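Side-chain contacts in exonuclease (Laribacter hongkongensis, PDB 3SYY), which digests double-stranded DNA with strict 5'-to-3' polarity as an alkaline exonuclease, most probably by metal-dependent hydrolysis at a site that holds magnesium: residues A[112-117]-A[135-140]; A[97-102]-A[142-147]. All coordinates share one frame; numbering follows the deposited sequence.

Contact 1. Residues A[112-117]-A[135-140]. With MG (magnesium ion), chain B.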
# COMPACT_ATOMS: atom_id res chain seq x y z
N GLU A 112 -4.11 -28.19 8.68
CA GLU A 112 -3.73 -26.75 8.52
C GLU A 112 -4.87 -26.19 7.65
O GLU A 112 -5.16 -26.76 6.59
CB GLU A 112 -2.40 -26.61 7.76
CG GLU A 112 -2.12 -25.10 7.31
CD GLU A 112 -2.05 -24.15 8.51
OE1 GLU A 112 -1.71 -24.63 9.63
OE2 GLU A 112 -2.39 -22.90 8.39
N ILE A 113 -5.52 -25.15 8.15
CA ILE A 113 -6.68 -24.54 7.50
C ILE A 113 -6.34 -23.18 6.87
O ILE A 113 -5.74 -22.30 7.52
CB ILE A 113 -7.76 -24.31 8.56
CG1 ILE A 113 -8.27 -25.68 9.12
CG2 ILE A 113 -8.96 -23.47 7.99
CD1 ILE A 113 -9.15 -25.50 10.35
N LYS A 114 -6.76 -22.98 5.61
CA LYS A 114 -6.75 -21.63 5.02
C LYS A 114 -8.19 -21.20 4.73
O LYS A 114 -9.03 -22.02 4.22
CB LYS A 114 -5.91 -21.61 3.74
CG LYS A 114 -4.50 -22.19 3.84
CD LYS A 114 -3.69 -21.57 4.96
CE LYS A 114 -2.22 -22.12 4.97
NZ LYS A 114 -1.50 -21.56 6.22
N CYS A 115 -8.49 -19.92 5.01
CA CYS A 115 -9.75 -19.32 4.61
C CYS A 115 -9.45 -18.02 3.86
O CYS A 115 -9.59 -16.93 4.44
CB CYS A 115 -10.60 -18.99 5.83
SG CYS A 115 -11.17 -20.54 6.76
N PRO A 116 -9.08 -18.13 2.58
CA PRO A 116 -8.52 -17.06 1.88
C PRO A 116 -9.55 -16.33 1.03
O PRO A 116 -10.77 -16.57 1.16
CB PRO A 116 -7.51 -17.79 0.99
CG PRO A 116 -8.39 -18.99 0.49
CD PRO A 116 -9.05 -19.39 1.81
N ASN A 117 -9.05 -15.47 0.14
CA ASN A 117 -9.92 -14.80 -0.83
C ASN A 117 -10.50 -15.86 -1.75
O ASN A 117 -9.91 -16.90 -1.97
CB ASN A 117 -9.12 -13.82 -1.69
CG ASN A 117 -8.85 -12.50 -0.97
OD1 ASN A 117 -9.49 -12.18 0.05
ND2 ASN A 117 -7.89 -11.73 -1.50
N ILE A 135 3.48 -25.98 1.84
CA ILE A 135 4.18 -27.28 1.97
C ILE A 135 5.31 -27.13 3.06
O ILE A 135 5.46 -27.97 3.95
CB ILE A 135 4.74 -27.77 0.59
CG1 ILE A 135 3.60 -28.00 -0.45
CG2 ILE A 135 5.62 -29.05 0.71
CD1 ILE A 135 2.55 -29.04 -0.02
N LYS A 136 6.08 -26.05 2.99
CA LYS A 136 7.12 -25.84 3.99
C LYS A 136 6.55 -25.69 5.39
O LYS A 136 7.06 -26.28 6.32
CB LYS A 136 8.00 -24.64 3.64
CG LYS A 136 8.86 -24.94 2.37
CD LYS A 136 9.68 -23.77 1.96
CE LYS A 136 10.63 -24.19 0.82
NZ LYS A 136 9.83 -24.20 -0.47
N GLN A 137 5.46 -24.96 5.51
CA GLN A 137 4.79 -24.78 6.79
C GLN A 137 4.36 -26.14 7.37
O GLN A 137 4.59 -26.46 8.53
CB GLN A 137 3.56 -23.91 6.59
CG GLN A 137 2.77 -23.74 7.86
CD GLN A 137 1.50 -22.94 7.66
OE1 GLN A 137 1.03 -22.76 6.53
NE2 GLN A 137 0.96 -22.43 8.74
N MET A 138 3.72 -26.95 6.53
CA MET A 138 3.20 -28.22 7.01
C MET A 138 4.29 -29.25 7.28
O MET A 138 4.17 -30.01 8.22
CB MET A 138 2.19 -28.76 6.00
CG MET A 138 0.81 -27.98 6.11
SD MET A 138 -0.37 -28.60 4.88
CE MET A 138 0.32 -28.22 3.32
N GLN A 139 5.34 -29.26 6.48
CA GLN A 139 6.47 -30.18 6.78
C GLN A 139 7.09 -29.79 8.10
O GLN A 139 7.46 -30.66 8.89
CB GLN A 139 7.50 -30.21 5.65
CG GLN A 139 6.97 -30.86 4.34
CD GLN A 139 6.62 -32.38 4.53
OE1 GLN A 139 6.97 -33.00 5.56
NE2 GLN A 139 5.89 -32.95 3.55
N THR A 140 7.18 -28.47 8.37
CA THR A 140 7.69 -27.99 9.65
C THR A 140 6.80 -28.34 10.80
O THR A 140 7.28 -28.66 11.90
CB THR A 140 7.83 -26.44 9.65
OG1 THR A 140 8.72 -26.06 8.59
CG2 THR A 140 8.33 -25.93 11.00
MG MG B . -4.16 -21.73 9.28
O HOH W 1 -3.36 -19.80 8.23
O HOH W 2 -4.60 -20.76 11.28

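Contact 2. Residues A[97-102]-A[142-147]. With MG (magnesium ion), chain B.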
# COMPACT_ATOMS: atom_id res chain seq x y z
N PHE A 97 12.38 -22.53 17.92
CA PHE A 97 11.72 -22.97 16.68
C PHE A 97 10.48 -23.77 17.06
O PHE A 97 10.56 -24.67 17.92
CB PHE A 97 12.71 -23.81 15.88
CG PHE A 97 12.25 -24.31 14.50
CD1 PHE A 97 12.79 -25.51 14.00
CD2 PHE A 97 11.37 -23.59 13.66
CE1 PHE A 97 12.47 -26.02 12.72
CE2 PHE A 97 11.04 -24.08 12.37
CZ PHE A 97 11.58 -25.28 11.88
N GLY A 98 9.37 -23.44 16.42
CA GLY A 98 8.12 -24.07 16.79
C GLY A 98 7.07 -23.99 15.71
O GLY A 98 7.26 -23.36 14.65
N ALA A 99 5.94 -24.64 15.98
CA ALA A 99 4.88 -24.73 14.95
C ALA A 99 3.53 -24.74 15.62
O ALA A 99 3.38 -25.27 16.72
CB ALA A 99 5.05 -26.01 14.09
N SER A 100 2.54 -24.16 14.93
CA SER A 100 1.24 -24.06 15.50
C SER A 100 0.21 -24.66 14.52
O SER A 100 -0.46 -23.91 13.78
CB SER A 100 0.95 -22.59 15.78
OG SER A 100 -0.22 -22.50 16.56
N PRO A 101 0.08 -26.00 14.48
CA PRO A 101 -0.92 -26.53 13.54
C PRO A 101 -2.33 -26.11 13.99
O PRO A 101 -2.53 -25.77 15.15
CB PRO A 101 -0.69 -28.05 13.55
CG PRO A 101 0.11 -28.35 14.80
CD PRO A 101 0.80 -27.06 15.23
N ASP A 102 -3.29 -26.10 13.06
CA ASP A 102 -4.67 -25.78 13.39
C ASP A 102 -5.41 -26.96 14.07
O ASP A 102 -6.52 -26.79 14.55
CB ASP A 102 -5.40 -25.33 12.13
CG ASP A 102 -4.90 -23.96 11.63
OD1 ASP A 102 -4.49 -23.17 12.49
OD2 ASP A 102 -4.85 -23.72 10.43
N MET A 142 4.97 -30.99 10.95
CA MET A 142 5.31 -32.43 11.10
C MET A 142 6.66 -32.64 11.82
O MET A 142 6.76 -33.46 12.75
CB MET A 142 5.25 -33.12 9.74
CG MET A 142 3.79 -33.35 9.35
SD MET A 142 3.54 -34.27 7.84
CE MET A 142 3.53 -33.05 6.54
N ALA A 143 7.65 -31.84 11.43
CA ALA A 143 8.97 -31.79 12.12
C ALA A 143 8.83 -31.54 13.59
O ALA A 143 9.43 -32.28 14.42
CB ALA A 143 9.86 -30.76 11.50
N CYS A 144 8.05 -30.52 13.96
CA CYS A 144 7.89 -30.18 15.36
C CYS A 144 7.09 -31.17 16.20
O CYS A 144 7.35 -31.33 17.41
CB CYS A 144 7.30 -28.80 15.55
SG CYS A 144 8.42 -27.48 14.97
N THR A 145 6.11 -31.83 15.59
CA THR A 145 5.20 -32.66 16.36
C THR A 145 5.51 -34.13 16.25
O THR A 145 4.93 -34.90 16.99
CB THR A 145 3.73 -32.55 15.86
OG1 THR A 145 3.71 -32.75 14.43
CG2 THR A 145 3.09 -31.19 16.27
N GLY A 146 6.33 -34.52 15.28
CA GLY A 146 6.55 -35.94 15.02
C GLY A 146 5.42 -36.61 14.24
O GLY A 146 5.40 -37.85 14.08
N ARG A 147 4.48 -35.82 13.72
CA ARG A 147 3.35 -36.43 12.98
C ARG A 147 3.69 -36.85 11.59
O ARG A 147 4.74 -36.48 11.03
CB ARG A 147 2.12 -35.54 13.01
CG ARG A 147 1.69 -35.25 14.40
CD ARG A 147 0.51 -36.10 14.78
NE ARG A 147 0.19 -35.97 16.20
CZ ARG A 147 -1.02 -36.15 16.70
NH1 ARG A 147 -2.04 -36.40 15.89
NH2 ARG A 147 -1.22 -36.05 18.00
MG MG B . -4.16 -21.73 9.28
O HOH W 2 -4.60 -20.76 11.28
O HOH W 1 -3.36 -19.80 8.23

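Contact 1. Residues A[112-117]-A[135-140]
The magnesium site of a PDDEXK-type nuclease is backed here by a helix: Glu112 and Lys114, at the E and K positions of the (D/E)XK half of the motif, both meet Gln137. Lys114 NZ donates to Gln137 OE1 at 2.8 Å, arriving in the plane of the amide carbonyl on a lone pair, with a C=O...N angle of 120°. The two side chains reach each other from opposite directions. Gln137 gets there because CG lies anti to its backbone N (chi1 177°) and the chain stays extended beyond CG, which carries the amide across to the strand. Glu112 crosses Gln137 at about a right angle; the carboxylate and amide planes are 43° apart, and Gln137 NE2 lies 3.4 Å from Glu112 OE2. Glu112 OE2 is doubly gripped, by the magnesium ion at 2.3 Å and by a salt bridge from Lys114 NZ at 2.7 Å, in which the nitrogen stands above the carboxylate plane. Lys114 NZ also donates to metal-bound water 1 at 3.3 Å, so one ammonium group joins the helix amide, the metal ligand and the metal's water shell. Ile113 takes part in the site through its carbonyl, with Ile113 O 2.4 Å from the magnesium ion, while Asp102 and two waters supply further ligands. Nearer its own backbone, Glu112 makes an apolar contact: Glu112 CB rests against Met138 CG at 3.9 Å and also meets Met138 SD. Strand 109-114 pairs with strand 149-155, whose Cys150 and Phe152 touch Met138. Tyr134 makes a cation-pi contact with Lys114, and the side chain of Ile113 packs on helix 59-79.

Contact 2. Residues A[97-102]-A[142-147]
Cys144 and Thr145, at the C-terminal end of helix 132-145, pack against Gly98, Ala99 and Pro101 in a mainly apolar contact. Along the helix, Met142 comes first, with its CB pointing away from 97-102, and packs on Leu110 of strand 109-114. Ala143 turns its methyl group to the general side of the strand but packs on Ile177 and Glu181 of helix 174-205. Cys144 is the principal contact residue. With its sulfur anti to the carbonyl carbon (chi1 -66°), Cys144 SG is directed at the strand, where it lies 3.8 Å from Ala99 CB and equally 3.8 Å from the backbone carbon Gly98 C. The same sulfur stands almost squarely over the Phe97 ring, 4.8 Å from Cys144 SG to the ring centroid and 4° off the ring normal, a distant sulfur-aromatic contact. One residue on, Thr145 CG2 approaches Pro101 CG at 4.4 Å. The hydroxyl has other partners: Thr145 OG1 bonds to Gln141 O within the helix and accepts from Arg147 N at 3.2 Å (N-H...O angle 154°), forming an ST turn. Gly146, with positive phi, ends the helix, and its N still bonds to Met142 O at 2.8 Å. Arg147 then leads away, its NH1 bonded to Gly106 O. Pro101 and Asp102 form the PD half of the PDDEXK motif: Asp102 OD2 binds the magnesium ion at 2.4 Å, OD1 receives a bond from water 2, and neighbouring Ser100 joins Glu112 at a second magnesium. The end of the helix thus packs against the strand and turn that lead into a nuclease site with two bound magnesium ions.

In the fold
Both contacts are buried and both draw on helix 132-145, contact 1 on its middle and contact 2 on its last turn; in sequence, contact 1 is nested inside the loop that contact 2 closes. Their chemistry differs. Across contact 1 the link is largely polar, a lysine and a carboxylate meeting an amide beside the metal, whereas contact 2 joins its segments through sulfur, methyl and proline packing. The two halves of the motif come together at the shared magnesium ion, and Ile113 N probably donates to Asp102 OD2 (2.8 Å). Away from the metal, Thr140 CG2 packs on Phe97 CZ, bringing the helix of 135-140 against strand 97-99.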